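Local coordinates for protein O-ureido-L-serine synthase (Streptomyces lavendulae, PDB 3X44) that uses pyridoxal 5'-phosphate to add hydroxyurea to O-acetyl-L-serine, yielding O-ureido-L-serine for the antibiotic D-cycloserine, and also forms L-cysteine from sulfide, at residues Leu169-Thr174 with Glu282-Leu287; Met22-Thr27 with Ser275-Ala280; Arg141-Pro146 with Pro224-Gly229. The protein carries 1 engineered substitution. All coordinates share one frame; numbering follows the deposited sequence.

Contact 1. Residues Leu169-Thr174 with Glu282-Leu287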
# COMPACT_ATOMS: atom_id res chain seq x y z
N LEU A 169 -19.17 -11.75 -3.74
CA LEU A 169 -18.89 -11.45 -5.14
C LEU A 169 -19.67 -12.46 -5.96
O LEU A 169 -19.47 -13.67 -5.82
CB LEU A 169 -17.39 -11.55 -5.45
CG LEU A 169 -17.02 -11.25 -6.91
CD1 LEU A 169 -17.45 -9.83 -7.27
CD2 LEU A 169 -15.52 -11.42 -7.12
N ASP A 170 -20.56 -11.97 -6.81
CA ASP A 170 -21.41 -12.82 -7.64
C ASP A 170 -21.09 -12.89 -9.13
O ASP A 170 -21.24 -13.94 -9.75
CB ASP A 170 -22.87 -12.40 -7.48
CG ASP A 170 -23.34 -12.49 -6.05
OD1 ASP A 170 -23.44 -13.62 -5.54
OD2 ASP A 170 -23.58 -11.43 -5.44
N HIS A 171 -20.67 -11.77 -9.72
CA HIS A 171 -20.35 -11.75 -11.15
C HIS A 171 -19.09 -10.96 -11.46
O HIS A 171 -18.84 -9.92 -10.85
CB HIS A 171 -21.48 -11.12 -11.96
CG HIS A 171 -22.84 -11.55 -11.55
ND1 HIS A 171 -23.54 -12.53 -12.22
CD2 HIS A 171 -23.65 -11.13 -10.55
CE1 HIS A 171 -24.72 -12.70 -11.64
NE2 HIS A 171 -24.81 -11.85 -10.63
N PHE A 172 -18.30 -11.47 -12.40
CA PHE A 172 -17.08 -10.81 -12.86
C PHE A 172 -17.35 -10.48 -14.33
O PHE A 172 -17.60 -11.37 -15.14
CB PHE A 172 -15.88 -11.75 -12.75
CG PHE A 172 -14.62 -11.20 -13.36
CD1 PHE A 172 -14.01 -10.06 -12.83
CD2 PHE A 172 -14.07 -11.79 -14.49
CE1 PHE A 172 -12.86 -9.53 -13.41
CE2 PHE A 172 -12.92 -11.27 -15.07
CZ PHE A 172 -12.31 -10.14 -14.53
N VAL A 173 -17.28 -9.20 -14.69
CA VAL A 173 -17.58 -8.81 -16.06
C VAL A 173 -16.42 -8.25 -16.85
O VAL A 173 -15.73 -7.34 -16.40
CB VAL A 173 -18.72 -7.79 -16.09
CG1 VAL A 173 -19.17 -7.55 -17.52
CG2 VAL A 173 -19.88 -8.28 -15.23
N THR A 174 -16.22 -8.77 -18.05
CA THR A 174 -15.15 -8.29 -18.90
C THR A 174 -15.40 -8.56 -20.38
O THR A 174 -16.15 -9.46 -20.75
CB THR A 174 -13.80 -8.97 -18.53
OG1 THR A 174 -12.78 -8.53 -19.44
CG2 THR A 174 -13.94 -10.49 -18.64
N GLU A 282 -31.57 -9.17 -4.61
CA GLU A 282 -31.01 -8.17 -3.70
C GLU A 282 -29.70 -8.67 -3.08
O GLU A 282 -29.57 -9.85 -2.77
CB GLU A 282 -32.02 -7.86 -2.59
CG GLU A 282 -33.46 -7.80 -3.07
CD GLU A 282 -34.29 -6.78 -2.30
OE1 GLU A 282 -35.20 -6.17 -2.91
OE2 GLU A 282 -34.04 -6.60 -1.09
N GLY A 283 -28.75 -7.76 -2.91
CA GLY A 283 -27.46 -8.12 -2.33
C GLY A 283 -26.41 -8.52 -3.35
O GLY A 283 -25.22 -8.60 -3.03
N THR A 284 -26.84 -8.76 -4.59
CA THR A 284 -25.94 -9.16 -5.67
C THR A 284 -24.79 -8.17 -5.85
O THR A 284 -25.01 -6.97 -5.98
CB THR A 284 -26.71 -9.29 -7.00
OG1 THR A 284 -27.65 -10.37 -6.90
CG2 THR A 284 -25.76 -9.55 -8.16
N VAL A 285 -23.56 -8.70 -5.85
CA VAL A 285 -22.36 -7.87 -6.03
C VAL A 285 -21.68 -8.21 -7.35
O VAL A 285 -21.42 -9.39 -7.65
CB VAL A 285 -21.35 -8.09 -4.88
CG1 VAL A 285 -20.15 -7.17 -5.09
CG2 VAL A 285 -22.01 -7.79 -3.54
N LEU A 286 -21.37 -7.19 -8.14
CA LEU A 286 -20.73 -7.38 -9.43
C LEU A 286 -19.46 -6.56 -9.58
O LEU A 286 -19.37 -5.46 -9.04
CB LEU A 286 -21.70 -7.00 -10.55
CG LEU A 286 -23.07 -7.67 -10.53
CD1 LEU A 286 -24.08 -6.79 -9.79
CD2 LEU A 286 -23.51 -7.92 -11.97
N LEU A 287 -18.50 -7.10 -10.33
CA LEU A 287 -17.24 -6.42 -10.59
C LEU A 287 -17.03 -6.29 -12.10
O LEU A 287 -17.10 -7.28 -12.83
CB LEU A 287 -16.07 -7.21 -10.00
CG LEU A 287 -14.68 -6.67 -10.34
CD1 LEU A 287 -14.49 -5.32 -9.62
CD2 LEU A 287 -13.61 -7.66 -9.91

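Contact 2. Residues Met22-Thr27 with Ser275-Ala280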
# COMPACT_ATOMS: atom_id res chain seq x y z
N MET A 22 -24.84 4.86 -9.99
CA MET A 22 -25.27 4.22 -11.23
C MET A 22 -25.90 2.83 -11.07
O MET A 22 -26.68 2.40 -11.92
CB MET A 22 -24.09 4.13 -12.20
CG MET A 22 -23.84 5.41 -12.97
SD MET A 22 -22.38 5.28 -14.00
CE MET A 22 -22.97 4.22 -15.31
N ALA A 23 -25.55 2.13 -10.00
CA ALA A 23 -26.08 0.79 -9.78
C ALA A 23 -27.47 0.75 -9.16
O ALA A 23 -27.84 1.62 -8.38
CB ALA A 23 -25.12 0.00 -8.91
N PRO A 24 -28.28 -0.26 -9.52
CA PRO A 24 -29.63 -0.40 -8.97
C PRO A 24 -29.51 -0.53 -7.44
O PRO A 24 -28.63 -1.23 -6.94
CB PRO A 24 -30.17 -1.66 -9.62
CG PRO A 24 -29.33 -1.85 -10.86
CD PRO A 24 -27.97 -1.32 -10.50
N GLU A 25 -30.39 0.15 -6.72
CA GLU A 25 -30.37 0.16 -5.25
C GLU A 25 -30.10 -1.15 -4.52
O GLU A 25 -29.34 -1.18 -3.56
CB GLU A 25 -31.68 0.76 -4.72
CG GLU A 25 -31.50 1.59 -3.46
CD GLU A 25 -32.56 1.31 -2.41
OE1 GLU A 25 -33.73 1.06 -2.79
OE2 GLU A 25 -32.24 1.34 -1.20
N HIS A 26 -30.73 -2.23 -4.98
CA HIS A 26 -30.56 -3.53 -4.32
C HIS A 26 -29.25 -4.25 -4.63
O HIS A 26 -29.03 -5.38 -4.18
CB HIS A 26 -31.74 -4.44 -4.68
CG HIS A 26 -31.80 -4.81 -6.13
ND1 HIS A 26 -32.11 -3.89 -7.12
CD2 HIS A 26 -31.59 -5.99 -6.77
CE1 HIS A 26 -32.09 -4.49 -8.30
NE2 HIS A 26 -31.77 -5.76 -8.11
N THR A 27 -28.37 -3.61 -5.39
CA THR A 27 -27.10 -4.23 -5.74
C THR A 27 -25.89 -3.34 -5.51
O THR A 27 -26.01 -2.17 -5.11
CB THR A 27 -27.09 -4.66 -7.21
OG1 THR A 27 -26.95 -3.50 -8.04
CG2 THR A 27 -28.37 -5.39 -7.56
N SER A 275 -26.91 -4.17 -16.60
CA SER A 275 -28.00 -4.93 -17.20
C SER A 275 -28.32 -6.13 -16.34
O SER A 275 -29.48 -6.44 -16.08
CB SER A 275 -27.61 -5.39 -18.61
OG SER A 275 -28.58 -6.27 -19.13
N ILE A 276 -27.27 -6.83 -15.89
CA ILE A 276 -27.46 -8.00 -15.04
C ILE A 276 -27.99 -7.58 -13.67
O ILE A 276 -28.84 -8.26 -13.08
CB ILE A 276 -26.12 -8.78 -14.88
CG1 ILE A 276 -25.79 -9.53 -16.17
CG2 ILE A 276 -26.22 -9.77 -13.72
CD1 ILE A 276 -24.33 -9.90 -16.32
N ALA A 277 -27.49 -6.46 -13.17
CA ALA A 277 -27.90 -5.96 -11.86
C ALA A 277 -29.39 -5.63 -11.80
O ALA A 277 -30.04 -5.82 -10.76
CB ALA A 277 -27.09 -4.73 -11.49
N GLU A 278 -29.92 -5.14 -12.92
CA GLU A 278 -31.33 -4.77 -13.04
C GLU A 278 -32.29 -5.88 -12.62
O GLU A 278 -33.23 -5.64 -11.87
CB GLU A 278 -31.63 -4.37 -14.49
CG GLU A 278 -31.85 -2.87 -14.70
CD GLU A 278 -31.50 -2.42 -16.11
OE1 GLU A 278 -32.31 -1.69 -16.72
OE2 GLU A 278 -30.41 -2.78 -16.60
N HIS A 279 -32.04 -7.10 -13.10
CA HIS A 279 -32.91 -8.22 -12.78
C HIS A 279 -32.28 -9.24 -11.82
O HIS A 279 -32.70 -10.40 -11.78
CB HIS A 279 -33.34 -8.95 -14.06
CG HIS A 279 -33.46 -8.05 -15.26
ND1 HIS A 279 -33.04 -8.43 -16.52
CD2 HIS A 279 -33.97 -6.80 -15.39
CE1 HIS A 279 -33.28 -7.45 -17.37
NE2 HIS A 279 -33.84 -6.45 -16.71
N ALA A 280 -31.30 -8.81 -11.04
CA ALA A 280 -30.62 -9.70 -10.10
C ALA A 280 -31.20 -9.61 -8.68
O ALA A 280 -31.80 -8.60 -8.31
CB ALA A 280 -29.13 -9.39 -10.06

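Contact 3. Residues Arg141-Pro146 with Pro224-Gly229. With PUS ((E)-O-(carbamoylamino)-N-({3-hydroxy-2-methyl-5-[(phosphonooxy)methyl]pyridin-4-yl}methylidene)-L-serine), chain C.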
# COMPACT_ATOMS: atom_id res chain seq x y z
N ARG A 141 3.56 -11.40 -30.02
CA ARG A 141 2.49 -12.39 -30.25
C ARG A 141 1.49 -12.37 -29.12
O ARG A 141 1.20 -13.41 -28.52
CB ARG A 141 3.08 -13.80 -30.38
CG ARG A 141 4.28 -13.89 -31.28
CD ARG A 141 4.46 -15.31 -31.83
NE ARG A 141 5.35 -15.31 -32.99
CZ ARG A 141 4.95 -15.11 -34.24
NH1 ARG A 141 3.67 -14.89 -34.51
NH2 ARG A 141 5.83 -15.11 -35.23
N GLN A 142 0.93 -11.20 -28.83
CA GLN A 142 -0.02 -11.06 -27.74
C GLN A 142 -1.23 -11.99 -27.76
O GLN A 142 -1.80 -12.28 -26.71
CB GLN A 142 -0.48 -9.59 -27.62
CG GLN A 142 -1.28 -9.05 -28.81
CD GLN A 142 -2.07 -7.80 -28.43
OE1 GLN A 142 -2.53 -7.67 -27.30
NE2 GLN A 142 -2.23 -6.87 -29.38
N PHE A 143 -1.62 -12.47 -28.94
CA PHE A 143 -2.79 -13.35 -29.02
C PHE A 143 -2.47 -14.82 -28.75
O PHE A 143 -3.39 -15.64 -28.64
CB PHE A 143 -3.44 -13.24 -30.40
CG PHE A 143 -3.97 -11.88 -30.70
CD1 PHE A 143 -5.19 -11.46 -30.19
CD2 PHE A 143 -3.25 -11.00 -31.52
CE1 PHE A 143 -5.70 -10.21 -30.49
CE2 PHE A 143 -3.75 -9.75 -31.82
CZ PHE A 143 -4.98 -9.35 -31.31
N ASP A 144 -1.19 -15.14 -28.65
CA ASP A 144 -0.78 -16.53 -28.43
C ASP A 144 0.24 -16.70 -27.32
O ASP A 144 0.53 -17.83 -26.90
CB ASP A 144 -0.22 -17.10 -29.73
CG ASP A 144 -1.25 -17.18 -30.84
OD1 ASP A 144 -2.09 -18.10 -30.80
OD2 ASP A 144 -1.22 -16.32 -31.74
N ASN A 145 0.79 -15.60 -26.83
CA ASN A 145 1.79 -15.68 -25.79
C ASN A 145 1.24 -16.00 -24.40
O ASN A 145 0.49 -15.21 -23.82
CB ASN A 145 2.59 -14.37 -25.73
CG ASN A 145 3.89 -14.53 -24.99
OD1 ASN A 145 4.01 -15.37 -24.10
ND2 ASN A 145 4.89 -13.73 -25.36
N PRO A 146 1.62 -17.16 -23.86
CA PRO A 146 1.18 -17.62 -22.53
C PRO A 146 1.51 -16.59 -21.45
O PRO A 146 0.84 -16.54 -20.42
CB PRO A 146 1.94 -18.93 -22.33
CG PRO A 146 2.27 -19.39 -23.71
CD PRO A 146 2.52 -18.14 -24.49
N PRO A 224 -11.09 -9.14 -31.98
CA PRO A 224 -10.25 -9.21 -33.19
C PRO A 224 -11.02 -10.14 -34.14
O PRO A 224 -11.93 -10.86 -33.70
CB PRO A 224 -8.96 -9.83 -32.68
CG PRO A 224 -9.40 -10.69 -31.54
CD PRO A 224 -10.49 -9.89 -30.86
N ASN A 225 -10.69 -10.15 -35.43
CA ASN A 225 -11.43 -11.01 -36.36
C ASN A 225 -10.95 -12.47 -36.42
O ASN A 225 -10.78 -13.03 -37.51
CB ASN A 225 -11.45 -10.40 -37.76
CG ASN A 225 -10.07 -9.99 -38.25
OD1 ASN A 225 -9.13 -9.86 -37.47
ND2 ASN A 225 -9.95 -9.78 -39.56
N PHE A 226 -10.76 -13.07 -35.26
CA PHE A 226 -10.34 -14.46 -35.13
C PHE A 226 -10.42 -14.83 -33.64
O PHE A 226 -10.53 -13.94 -32.79
CB PHE A 226 -8.92 -14.68 -35.66
CG PHE A 226 -7.87 -13.80 -35.01
CD1 PHE A 226 -7.39 -12.66 -35.66
CD2 PHE A 226 -7.37 -14.11 -33.75
CE1 PHE A 226 -6.42 -11.84 -35.06
CE2 PHE A 226 -6.40 -13.29 -33.14
CZ PHE A 226 -5.93 -12.15 -33.81
N VAL A 227 -10.39 -16.12 -33.34
CA VAL A 227 -10.44 -16.57 -31.95
C VAL A 227 -8.98 -16.73 -31.49
O VAL A 227 -8.25 -17.57 -32.01
CB VAL A 227 -11.17 -17.92 -31.79
CG1 VAL A 227 -11.20 -18.33 -30.33
CG2 VAL A 227 -12.59 -17.81 -32.35
N PRO A 228 -8.55 -15.91 -30.51
CA PRO A 228 -7.18 -15.96 -30.00
C PRO A 228 -6.76 -17.30 -29.41
O PRO A 228 -7.54 -17.97 -28.73
CB PRO A 228 -7.14 -14.84 -28.95
CG PRO A 228 -8.32 -13.95 -29.28
CD PRO A 228 -9.36 -14.88 -29.82
N GLY A 229 -5.51 -17.67 -29.67
CA GLY A 229 -4.99 -18.93 -29.16
C GLY A 229 -4.91 -19.06 -27.64
O GLY A 229 -5.07 -20.15 -27.12
N PUS C . -6.04 -4.34 -26.28
CA PUS C . -4.98 -5.11 -27.04
CB PUS C . -5.62 -6.15 -28.03
OG PUS C . -6.51 -5.44 -29.01
ND PUS C . -6.52 -6.12 -30.29
CE PUS C . -7.69 -6.54 -30.82
NZ2 PUS C . -8.76 -6.70 -30.02
OZ1 PUS C . -7.77 -6.78 -31.98
C PUS C . -4.12 -4.10 -27.84
O PUS C . -4.09 -2.96 -27.49
OT PUS C . -3.48 -4.46 -28.80
C2 PUS C . -9.28 -2.14 -24.17
C3 PUS C . -8.11 -2.79 -24.78
C4 PUS C . -8.02 -4.26 -24.76
C5 PUS C . -9.09 -5.02 -24.10
C6 PUS C . -10.21 -4.27 -23.50
C2A PUS C . -9.42 -0.64 -24.21
C4A PUS C . -6.95 -4.99 -25.53
C5A PUS C . -9.06 -6.54 -24.02
N1 PUS C . -10.26 -2.90 -23.57
O3 PUS C . -7.11 -2.05 -25.30
O1P PUS C . -6.63 -8.32 -24.48
O2P PUS C . -6.83 -8.85 -22.19
O3P PUS C . -8.65 -9.27 -23.66
O4P PUS C . -8.06 -6.99 -23.06
P PUS C . -7.54 -8.36 -23.35
O HOH W 1 -4.08 -16.36 -31.91

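Contact 1. Residues Leu169-Thr174 with Glu282-Leu287
Leu287 lies beside Phe172 on one face of a parallel strand pair, and its CD2 meets the rim of the phenyl ring, 3.8 Å from Phe172 CD1. The CB of Leu287 also receives Leu169 CD1, at 4.0 Å. Phe164 touches Leu169 and Ile160 touches both Phe172 and Leu287, extending the apolar layer, which suits leucine and phenylalanine. His171 turns to the other face. There its imidazole runs alongside Leu286, with His171 CD2 3.5 Å from Leu286 CG, while the methyl Thr284 CG2 reaches the ring's edge near NE2. Strands 171-174 and 285-290 are neighbours in a mixed alpha/beta sheet, with helix 147-164 against Phe172 and Leu287 and helix 264-278, through Ile276, against His171 and Leu286. The backbone of Val285 carries the polar side, its branched apolar side chain lying near Leu169 and Phe164. Val285 O accepts two backbone N-H groups, from Asp170 N at 2.8 Å and from His171 N at 3.2 Å. With CG anti to the carbonyl carbon (chi1 -59°), Asp170 OD2 accepts Val285 N at 2.8 Å, almost straight at 170°, on the lone pair turned away from the other oxygen. Arg168 forms a salt bridge with the same oxygen. An aspartate side chain thus serves as acceptor next to the backbone bonds of the strand pair, its charge probably stabilised by the neighbouring arginine.

Contact 2. Residues Met22-Thr27 with Ser275-Ala280
Ala277, in the last turn of helix 264-278, points its methyl into the bend formed by Pro24 and Thr27. Its CB is 3.7 Å from Pro24 CD and equally far from Thr27 OG1; a side chain this small lets the loop settle close to the helix. The Thr27 methyl turns to the backbone instead, with Thr27 CG2 3.6 Å from Ala277 O. Thr27 OG1 sits between its backbone N and carbonyl carbon (chi1 74°), from where it donates to Pro24 O at 3.0 Å. That carbonyl also accepts Thr27 N, so two bonds from one residue close the turn. At Glu278 the backbone rather than the carboxylate faces the loop: Pro24 CG approaches Glu278 N at 3.9 Å, and Glu278 O lies at the edge of the His26 ring, by CE1. The chain then leaves the helix and reaches Ala280, whose carbonyl oxygen lies at the ring edge beside NE2 and CD2. His26 NE2 is 2.8 Å from Ala280 O, but the bond is weak, bent to 119° at the hydrogen. A flat ring with a polar rim suits this place among the carbonyls at the helix end. Thr27 CG2 lies over one face, toward the rim. The arrangement is a type I beta turn, Pro24 to Thr27, laid against the C-terminal end of a helix, and it joins the loop before strand 28-33 to the connection leading into strand 285-290.

Contact 3. Residues Arg141-Pro146 with Pro224-Gly229
Phe143 leans on Phe226, and its side chain can be followed outward from CB, which lies 4.0 Å from Phe226 CE2. With CG anti to the carbonyl carbon (chi1 -62°), the ring extends toward the 224-229 loop. Phe143 CG and CD2 lie beneath Phe226 CZ, which stands over the ring centre in a T-shaped stack: the edge of Phe226 meets the face of Phe143, with centroids 4.8 Å apart and planes at 78°. Phe143 CD1 has Phe226 CE2 at 3.7 Å and Pro228 CB farther off near the ring edge. Phe143 CE1 reaches Pro224 CG at 3.9 Å, while Phe143 CE2 also lies close to Phe226 CZ. At the tip, Phe143 CZ is 3.7 Å from ND of the bound O-ureido-L-serine aldimine. Beside it, Pro224 CB is 3.3 Å from ureido oxygen OZ1. Gln142 CG lies over the opposite face, toward the rim, and Gln142 NE2, also bonded to Cys69 O, donates to ligand carboxylate oxygen OT at 2.8 Å and 174°. The arrangement belongs to the substrate side of the pyridoxal-phosphate pocket in this cysteine synthase family enzyme, where Gln142 contributes one bond to the carboxylate and aromatic and proline rings offer apolar surface to each other and to the ureido arm.

Contacts 1 and 2 are neighbours, their centres about 10 Å apart, and they touch: helix 264-278 of contact 2 leads along the chain into strand 285-290 of contact 1, and Gly283 N probably hydrogen-bonds to His26 O. Both belong to the region of the six-stranded mixed sheet, in which strand 285-290 lies between 28-33 and 171-174. Contact 3 stands apart, its centre about 27 Å from that of contact 1 and 33 Å from that of contact 2, where loops meet at the bound ligand. Along the chain contact 1 interleaves with both others, whereas both segments of contact 3 fall between those of contact 2. One fold thus gathers sequence-distant segments at the sheet and at the ligand.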